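Local coordinates for protein male-specific lethal-3 (Drosophila melanogaster, PDB 3M9Q) that recognises a trimethylated histone H3 tail through its chromodomain, as part of the MSL complex that raises transcription of the male X chromosome, at residues F20-C28 and L39-V47; L56-H64 and R74-L82. The protein carries 1 engineered substitution. All blocks are in the same frame, centred on the assembly; numbering follows the deposited sequence.

Contact 1. Residues F20-C28 and L39-V47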
loop_
_atom_site.group_PDB
_atom_site.type_symbol
_atom_site.label_atom_id
_atom_site.label_comp_id
_atom_site.label_asym_id
_atom_site.label_seq_id
_atom_site.Cartn_x
_atom_site.Cartn_y
_atom_site.Cartn_z
ATOM N N PHE A 20 3.927 8.901 0.048
ATOM C CA PHE A 20 4.304 8.199 1.285
ATOM C C PHE A 20 5.812 8.228 1.427
ATOM O O PHE A 20 6.528 8.398 0.434
ATOM C CB PHE A 20 3.787 6.749 1.264
ATOM C CG PHE A 20 2.309 6.640 1.002
ATOM C CD1 PHE A 20 1.394 6.732 2.039
ATOM C CD2 PHE A 20 1.830 6.463 -0.282
ATOM C CE1 PHE A 20 0.043 6.643 1.780
ATOM C CE2 PHE A 20 0.492 6.389 -0.540
ATOM C CZ PHE A 20 -0.405 6.475 0.488
ATOM N N HIS A 21 6.299 8.045 2.643
ATOM C CA HIS A 21 7.732 8.146 2.917
ATOM C C HIS A 21 8.280 6.921 3.620
ATOM O O HIS A 21 7.555 6.186 4.288
ATOM C CB HIS A 21 8.037 9.402 3.748
ATOM C CG HIS A 21 7.374 9.422 5.090
ATOM N ND1 HIS A 21 6.151 10.023 5.312
ATOM C CD2 HIS A 21 7.763 8.915 6.282
ATOM C CE1 HIS A 21 5.820 9.885 6.583
ATOM N NE2 HIS A 21 6.776 9.211 7.194
ATOM N N LYS A 22 9.576 6.704 3.456
ATOM C CA LYS A 22 10.269 5.635 4.173
ATOM C C LYS A 22 10.000 5.719 5.667
ATOM O O LYS A 22 10.133 6.774 6.281
ATOM C CB LYS A 22 11.782 5.677 3.907
ATOM C CG LYS A 22 12.542 4.558 4.614
ATOM C CD LYS A 22 13.996 4.437 4.166
ATOM C CE LYS A 22 14.690 3.253 4.856
ATOM N NZ LYS A 22 16.099 3.050 4.386
ATOM N N GLY A 23 9.632 4.581 6.247
ATOM C CA GLY A 23 9.356 4.471 7.673
ATOM C C GLY A 23 7.897 4.636 8.035
ATOM O O GLY A 23 7.489 4.298 9.135
ATOM N N GLU A 24 7.110 5.166 7.110
ATOM C CA GLU A 24 5.679 5.409 7.363
ATOM C C GLU A 24 4.896 4.115 7.502
ATOM O O GLU A 24 5.137 3.146 6.781
ATOM C CB GLU A 24 5.086 6.233 6.216
ATOM C CG GLU A 24 3.722 6.809 6.501
ATOM C CD GLU A 24 3.203 7.693 5.390
ATOM O OE1 GLU A 24 3.894 7.869 4.368
ATOM O OE2 GLU A 24 2.088 8.230 5.533
ATOM N N ILE A 25 3.952 4.116 8.431
ATOM C CA ILE A 25 2.967 3.042 8.529
ATOM C C ILE A 25 1.819 3.393 7.600
ATOM O O ILE A 25 1.280 4.495 7.654
ATOM C CB ILE A 25 2.433 2.847 9.965
ATOM C CG1 ILE A 25 3.575 2.583 10.951
ATOM C CG2 ILE A 25 1.425 1.694 9.996
ATOM C CD1 ILE A 25 4.474 1.418 10.586
ATOM N N VAL A 26 1.483 2.451 6.731
ATOM C CA VAL A 26 0.428 2.622 5.729
ATOM C C VAL A 26 -0.451 1.380 5.706
ATOM O O VAL A 26 -0.069 0.325 6.208
ATOM C CB VAL A 26 1.028 2.879 4.323
ATOM C CG1 VAL A 26 1.876 4.159 4.319
ATOM C CG2 VAL A 26 1.844 1.664 3.840
ATOM N N LEU A 27 -1.633 1.505 5.133
ATOM C CA LEU A 27 -2.531 0.368 5.002
ATOM C C LEU A 27 -2.596 -0.012 3.530
ATOM O O LEU A 27 -2.819 0.844 2.673
ATOM C CB LEU A 27 -3.917 0.700 5.562
ATOM C CG LEU A 27 -3.912 1.317 6.970
ATOM C CD1 LEU A 27 -5.333 1.604 7.449
ATOM C CD2 LEU A 27 -3.164 0.469 8.001
ATOM N N CYS A 28 -2.373 -1.281 3.238
ATOM C CA CYS A 28 -2.251 -1.760 1.862
ATOM C C CYS A 28 -3.386 -2.705 1.509
ATOM O O CYS A 28 -3.634 -3.684 2.200
ATOM C CB CYS A 28 -0.922 -2.507 1.683
ATOM S SG CYS A 28 -0.589 -3.057 -0.018
ATOM N N LEU A 39 -7.456 -4.693 4.149
ATOM C CA LEU A 39 -6.270 -3.846 4.287
ATOM C C LEU A 39 -5.278 -4.447 5.257
ATOM O O LEU A 39 -5.648 -4.924 6.329
ATOM C CB LEU A 39 -6.661 -2.459 4.790
ATOM C CG LEU A 39 -7.401 -1.582 3.781
ATOM C CD1 LEU A 39 -8.219 -0.495 4.487
ATOM C CD2 LEU A 39 -6.425 -0.978 2.761
ATOM N N TYR A 40 -4.011 -4.403 4.877
ATOM C CA TYR A 40 -2.917 -4.888 5.719
ATOM C C TYR A 40 -2.079 -3.745 6.243
ATOM O O TYR A 40 -1.635 -2.884 5.481
ATOM C CB TYR A 40 -2.017 -5.828 4.923
ATOM C CG TYR A 40 -2.749 -7.047 4.392
ATOM C CD1 TYR A 40 -3.257 -8.013 5.248
ATOM C CD2 TYR A 40 -2.972 -7.213 3.040
ATOM C CE1 TYR A 40 -3.944 -9.124 4.756
ATOM C CE2 TYR A 40 -3.645 -8.318 2.546
ATOM C CZ TYR A 40 -4.119 -9.266 3.399
ATOM O OH TYR A 40 -4.799 -10.369 2.910
ATOM N N THR A 41 -1.832 -3.750 7.542
ATOM C CA THR A 41 -0.948 -2.764 8.170
ATOM C C THR A 41 0.480 -3.041 7.731
ATOM O O THR A 41 0.984 -4.153 7.858
ATOM C CB THR A 41 -1.071 -2.827 9.692
ATOM O OG1 THR A 41 -2.465 -2.760 10.033
ATOM C CG2 THR A 41 -0.316 -1.695 10.364
ATOM N N SER A 42 1.105 -2.014 7.173
ATOM C CA SER A 42 2.384 -2.148 6.481
ATOM C C SER A 42 3.331 -1.006 6.821
ATOM O O SER A 42 2.921 0.037 7.316
ATOM C CB SER A 42 2.133 -2.154 4.968
ATOM O OG SER A 42 1.164 -3.126 4.598
ATOM N N LYS A 43 4.607 -1.221 6.539
ATOM C CA LYS A 43 5.655 -0.226 6.760
ATOM C C LYS A 43 6.404 -0.003 5.461
ATOM O O LYS A 43 6.813 -0.956 4.801
ATOM C CB LYS A 43 6.620 -0.723 7.843
ATOM C CG LYS A 43 7.808 0.193 8.146
ATOM C CD LYS A 43 8.750 -0.466 9.151
ATOM C CE LYS A 43 9.925 0.408 9.544
ATOM N NZ LYS A 43 10.841 -0.332 10.470
ATOM N N VAL A 44 6.609 1.255 5.107
ATOM C CA VAL A 44 7.321 1.598 3.878
ATOM C C VAL A 44 8.822 1.447 4.101
ATOM O O VAL A 44 9.417 2.064 4.989
ATOM C CB VAL A 44 6.991 3.023 3.399
ATOM C CG1 VAL A 44 7.770 3.365 2.122
ATOM C CG2 VAL A 44 5.480 3.182 3.184
ATOM N N LEU A 45 9.429 0.621 3.258
ATOM C CA LEU A 45 10.862 0.323 3.321
ATOM C C LEU A 45 11.684 1.195 2.399
ATOM O O LEU A 45 12.838 1.487 2.687
ATOM C CB LEU A 45 11.104 -1.135 2.947
ATOM C CG LEU A 45 10.436 -2.172 3.844
ATOM C CD1 LEU A 45 10.786 -3.571 3.339
ATOM C CD2 LEU A 45 10.858 -1.961 5.301
ATOM N N ASN A 46 11.091 1.587 1.280
ATOM C CA ASN A 46 11.801 2.344 0.242
ATOM C C ASN A 46 10.809 2.973 -0.698
ATOM O O ASN A 46 9.759 2.408 -0.965
ATOM C CB ASN A 46 12.740 1.428 -0.557
ATOM C CG ASN A 46 13.625 2.186 -1.517
ATOM O OD1 ASN A 46 13.496 2.059 -2.743
ATOM N ND2 ASN A 46 14.519 2.988 -0.975
ATOM N N VAL A 47 11.176 4.141 -1.203
ATOM C CA VAL A 47 10.425 4.831 -2.254
ATOM C C VAL A 47 11.349 5.079 -3.446
ATOM O O VAL A 47 12.340 5.805 -3.351
ATOM C CB VAL A 47 9.837 6.172 -1.744
ATOM C CG1 VAL A 47 8.960 6.827 -2.820
ATOM C CG2 VAL A 47 9.045 5.958 -0.454
HETATM O O HOH W 1 15.518 2.402 1.745
#
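Val26 and Ser42 face each other in the antiparallel hairpin formed by strands 25-28 and 39-47 of the chromodomain's SH3-like barrel. Their backbones exchange two hydrogen bonds. Cys28 and Tyr40 form the next pair of that kind. On the face of Val26, its CG1 meets Val44 CG2 at 3.9 Å, and the two side chains cross at about a right angle. Val44 also lies over the type II turn from His21 to Glu24, with its CB 3.3 Å from His21 O. The turn is closed onto the strand by Gly23 N, which donates to Val44 O. Glu24 OE1 accepts from His21 N at 3.0 Å, while its OE2 forms a salt bridge with Lys83. On the other face, Leu27 and Thr41 lie side by side and point the same way. Leu27 CD2 is 3.9 Å from Thr41 OG1, a hydroxyl hydrogen-bonded to Gln92 of helix 86-100. Ser42 OG stands anti to its own carbonyl carbon (chi1 -53°). From there it donates to Tyr40 O at 2.9 Å, above the carbonyl plane. Cys28 N reaches the same oxygen from the opposite face, so two donors grip Tyr40 O.

Contact 2. Residues L56-H64 and R74-L82; sequences LRFYEYKIH and RAVRATVLL. Engineered in segment 74-82: Ala75 (natural residue Cys).
Arg74 pairs with Ile63 at the start of the second arm of an antiparallel hairpin, part of the chromodomain's SH3-like barrel. Their backbones exchange two hydrogen bonds; the one from Ile63 N to Arg74 O is 2.8 Å long and nearly straight. Ala75, an engineered residue, pairs with Lys62 at a CA-CA distance of 4.0 Å. Val76 exchanges two further backbone bonds with Tyr61. Its CG2 also meets Ile63 CD1 at 4.1 Å, the two side chains crossing at about a right angle. Arg77 CB points away from strand 57-64, but bends at chi2 and chi3 (-69° and -70°) fold the chain back. The guanidinium then lies against Phe58, with Phe58 CD1 over its centre and the two planes 31° apart. Arg77 NH2 has a salt-bridge partner in Glu16. One water ties the Arg77 bend to the strand: it donates to Tyr59 O at 2.7 Å and accepts from Arg77 NE and Ala78 N. In the 3-10 turn 78-80, Ala78 CB touches Tyr61 CE2 at 3.7 Å. The tyrosine's OH is hydrogen-bonded to Leu19 N. After the turn, Leu81 CD1 lies 4.0 Å from Tyr61 CB, the two side chains crossing obliquely.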
loop_
_atom_site.group_PDB
_atom_site.type_symbol
_atom_site.label_atom_id
_atom_site.label_comp_id
_atom_site.label_asym_id
_atom_site.label_seq_id
_atom_site.Cartn_x
_atom_site.Cartn_y
_atom_site.Cartn_z
ATOM N N LEU A 56 7.278 10.108 -17.925
ATOM C CA LEU A 56 6.693 10.696 -16.715
ATOM C C LEU A 56 6.989 9.845 -15.494
ATOM O O LEU A 56 7.109 8.615 -15.561
ATOM C CB LEU A 56 5.182 10.888 -16.868
ATOM C CG LEU A 56 4.752 11.878 -17.951
ATOM C CD1 LEU A 56 3.234 11.928 -18.081
ATOM C CD2 LEU A 56 5.330 13.281 -17.722
ATOM N N ARG A 57 7.070 10.507 -14.353
ATOM C CA ARG A 57 7.481 9.864 -13.106
ATOM C C ARG A 57 6.376 9.086 -12.431
ATOM O O ARG A 57 5.217 9.504 -12.394
ATOM C CB ARG A 57 8.000 10.895 -12.107
ATOM C CG ARG A 57 9.286 11.551 -12.515
ATOM C CD ARG A 57 9.526 12.776 -11.675
ATOM N NE ARG A 57 10.822 13.361 -11.966
ATOM C CZ ARG A 57 11.074 14.661 -11.897
ATOM N NH1 ARG A 57 10.097 15.492 -11.578
ATOM N NH2 ARG A 57 12.282 15.126 -12.173
ATOM N N PHE A 58 6.767 7.950 -11.873
ATOM C CA PHE A 58 5.916 7.208 -10.938
ATOM C C PHE A 58 6.768 6.630 -9.831
ATOM O O PHE A 58 7.992 6.575 -9.932
ATOM C CB PHE A 58 5.064 6.128 -11.620
ATOM C CG PHE A 58 5.849 4.980 -12.211
ATOM C CD1 PHE A 58 5.973 3.789 -11.511
ATOM C CD2 PHE A 58 6.433 5.072 -13.463
ATOM C CE1 PHE A 58 6.667 2.721 -12.042
ATOM C CE2 PHE A 58 7.125 3.994 -13.994
ATOM C CZ PHE A 58 7.240 2.824 -13.272
ATOM N N TYR A 59 6.105 6.232 -8.758
ATOM C CA TYR A 59 6.787 5.776 -7.539
ATOM C C TYR A 59 6.447 4.341 -7.195
ATOM O O TYR A 59 5.295 3.929 -7.234
ATOM C CB TYR A 59 6.493 6.732 -6.366
ATOM C CG TYR A 59 7.046 8.086 -6.698
ATOM C CD1 TYR A 59 8.363 8.413 -6.400
ATOM C CD2 TYR A 59 6.283 9.007 -7.403
ATOM C CE1 TYR A 59 8.896 9.635 -6.765
ATOM C CE2 TYR A 59 6.811 10.227 -7.782
ATOM C CZ TYR A 59 8.116 10.534 -7.461
ATOM O OH TYR A 59 8.632 11.748 -7.852
ATOM N N GLU A 60 7.492 3.589 -6.883
ATOM C CA GLU A 60 7.371 2.219 -6.403
ATOM C C GLU A 60 7.674 2.206 -4.924
ATOM O O GLU A 60 8.764 2.580 -4.500
ATOM C CB GLU A 60 8.353 1.297 -7.113
ATOM C CG GLU A 60 8.030 1.031 -8.546
ATOM C CD GLU A 60 8.845 -0.110 -9.115
ATOM O OE1 GLU A 60 9.929 -0.419 -8.570
ATOM O OE2 GLU A 60 8.387 -0.696 -10.107
ATOM N N TYR A 61 6.692 1.765 -4.148
ATOM C CA TYR A 61 6.796 1.717 -2.695
ATOM C C TYR A 61 7.043 0.298 -2.251
ATOM O O TYR A 61 6.158 -0.549 -2.319
ATOM C CB TYR A 61 5.508 2.254 -2.060
ATOM C CG TYR A 61 5.168 3.669 -2.490
ATOM C CD1 TYR A 61 5.624 4.769 -1.770
ATOM C CD2 TYR A 61 4.414 3.911 -3.628
ATOM C CE1 TYR A 61 5.329 6.068 -2.167
ATOM C CE2 TYR A 61 4.112 5.205 -4.028
ATOM C CZ TYR A 61 4.578 6.281 -3.300
ATOM O OH TYR A 61 4.283 7.573 -3.684
ATOM N N LYS A 62 8.267 0.023 -1.828
ATOM C CA LYS A 62 8.572 -1.277 -1.235
ATOM C C LYS A 62 8.047 -1.280 0.185
ATOM O O LYS A 62 8.393 -0.412 0.988
ATOM C CB LYS A 62 10.071 -1.592 -1.245
ATOM C CG LYS A 62 10.339 -3.047 -0.847
ATOM C CD LYS A 62 11.799 -3.421 -0.753
ATOM C CE LYS A 62 11.923 -4.902 -0.427
ATOM N NZ LYS A 62 13.328 -5.388 -0.470
ATOM N N ILE A 63 7.200 -2.256 0.475
ATOM C CA ILE A 63 6.577 -2.351 1.787
ATOM C C ILE A 63 6.776 -3.695 2.456
ATOM O O ILE A 63 6.971 -4.727 1.817
ATOM C CB ILE A 63 5.070 -2.006 1.737
ATOM C CG1 ILE A 63 4.292 -3.024 0.902
ATOM C CG2 ILE A 63 4.844 -0.570 1.241
ATOM C CD1 ILE A 63 2.765 -2.807 0.961
ATOM N N HIS A 64 6.741 -3.619 3.777
ATOM C CA HIS A 64 6.775 -4.754 4.687
ATOM C C HIS A 64 5.410 -4.905 5.342
ATOM O O HIS A 64 4.812 -3.934 5.792
ATOM C CB HIS A 64 7.832 -4.506 5.771
ATOM C CG HIS A 64 7.882 -5.571 6.821
ATOM N ND1 HIS A 64 8.461 -6.798 6.587
ATOM C CD2 HIS A 64 7.424 -5.608 8.096
ATOM C CE1 HIS A 64 8.361 -7.544 7.673
ATOM N NE2 HIS A 64 7.741 -6.843 8.606
ATOM N N ARG A 74 7.007 -6.641 -0.605
ATOM C CA ARG A 74 6.575 -6.400 -2.000
ATOM C C ARG A 74 6.649 -4.915 -2.358
ATOM O O ARG A 74 6.454 -4.070 -1.503
ATOM C CB ARG A 74 5.104 -6.834 -2.189
ATOM C CG ARG A 74 4.801 -8.314 -2.108
ATOM C CD ARG A 74 3.297 -8.544 -2.232
ATOM N NE ARG A 74 2.635 -7.476 -2.980
ATOM C CZ ARG A 74 1.520 -6.857 -2.598
ATOM N NH1 ARG A 74 0.893 -7.197 -1.479
ATOM N NH2 ARG A 74 1.018 -5.900 -3.360
ATOM N N ALA A 75 6.885 -4.625 -3.635
ATOM C CA ALA A 75 6.776 -3.265 -4.183
ATOM C C ALA A 75 5.404 -3.039 -4.802
ATOM O O ALA A 75 4.933 -3.840 -5.605
ATOM C CB ALA A 75 7.874 -3.008 -5.218
ATOM N N VAL A 76 4.777 -1.937 -4.415
ATOM C CA VAL A 76 3.435 -1.570 -4.874
ATOM C C VAL A 76 3.348 -0.119 -5.325
ATOM O O VAL A 76 4.241 0.687 -5.073
ATOM C CB VAL A 76 2.368 -1.797 -3.768
ATOM C CG1 VAL A 76 2.375 -3.239 -3.287
ATOM C CG2 VAL A 76 2.576 -0.840 -2.592
ATOM N N ARG A 77 2.252 0.190 -6.003
ATOM C CA ARG A 77 1.935 1.560 -6.440
ATOM C C ARG A 77 1.089 2.279 -5.389
ATOM O O ARG A 77 0.473 1.659 -4.528
ATOM C CB ARG A 77 1.204 1.551 -7.788
ATOM C CG ARG A 77 2.031 1.017 -8.951
ATOM C CD ARG A 77 3.183 1.946 -9.325
ATOM N NE ARG A 77 2.716 3.180 -9.948
ATOM C CZ ARG A 77 2.523 3.333 -11.251
ATOM N NH1 ARG A 77 2.774 2.326 -12.072
ATOM N NH2 ARG A 77 2.098 4.492 -11.734
ATOM N N ALA A 78 1.065 3.598 -5.468
ATOM C CA ALA A 78 0.385 4.412 -4.462
ATOM C C ALA A 78 -1.095 4.096 -4.388
ATOM O O ALA A 78 -1.748 4.274 -3.355
ATOM C CB ALA A 78 0.585 5.921 -4.748
ATOM N N THR A 79 -1.636 3.608 -5.488
ATOM C CA THR A 79 -3.086 3.450 -5.598
ATOM C C THR A 79 -3.636 2.431 -4.602
ATOM O O THR A 79 -4.812 2.469 -4.251
ATOM C CB THR A 79 -3.491 3.032 -7.011
ATOM O OG1 THR A 79 -2.845 1.802 -7.340
ATOM C CG2 THR A 79 -3.075 4.076 -8.013
ATOM N N VAL A 80 -2.788 1.522 -4.143
ATOM C CA VAL A 80 -3.259 0.474 -3.228
ATOM C C VAL A 80 -2.968 0.801 -1.769
ATOM O O VAL A 80 -3.276 0.011 -0.877
ATOM C CB VAL A 80 -2.699 -0.920 -3.593
ATOM C CG1 VAL A 80 -3.071 -1.283 -5.035
ATOM C CG2 VAL A 80 -1.194 -0.997 -3.381
ATOM N N LEU A 81 -2.408 1.982 -1.543
ATOM C CA LEU A 81 -2.021 2.420 -0.192
ATOM C C LEU A 81 -2.952 3.487 0.358
ATOM O O LEU A 81 -3.457 4.342 -0.372
ATOM C CB LEU A 81 -0.585 2.947 -0.208
ATOM C CG LEU A 81 0.484 1.927 -0.590
ATOM C CD1 LEU A 81 1.867 2.581 -0.521
ATOM C CD2 LEU A 81 0.394 0.702 0.301
ATOM N N LEU A 82 -3.167 3.423 1.664
ATOM C CA LEU A 82 -3.918 4.428 2.411
ATOM C C LEU A 82 -3.112 4.942 3.582
ATOM O O LEU A 82 -2.387 4.194 4.231
ATOM C CB LEU A 82 -5.223 3.847 2.947
ATOM C CG LEU A 82 -6.292 3.433 1.935
ATOM C CD1 LEU A 82 -7.450 2.731 2.631
ATOM C CD2 LEU A 82 -6.790 4.625 1.123
HETATM O O HOH W 2 2.778 4.756 -7.503
#

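Overall arrangement
Contact 1 closes before contact 2 opens along the chain. Their centres are 9 Å apart, and both belong to one antiparallel sheet. Its strand order is 74-76, 57-65, 39-51, 25-29, 81-83. The two hairpins join side by side through strands 39-51 and 57-65, where Leu45 N probably bonds to Lys62 O at 2.7 Å. Segment 74-82 runs from one outermost strand to the other. Its end, in strand 81-83, pairs with the far side of contact 1, where Leu82 N probably bonds to Leu27 O. Cys28 SG also packs on Ile63 CD1. This is consistent with the curled, SH3-like sheet of the chromodomain that recognises the methylated histone tail. Helix 86-100 follows in the chain.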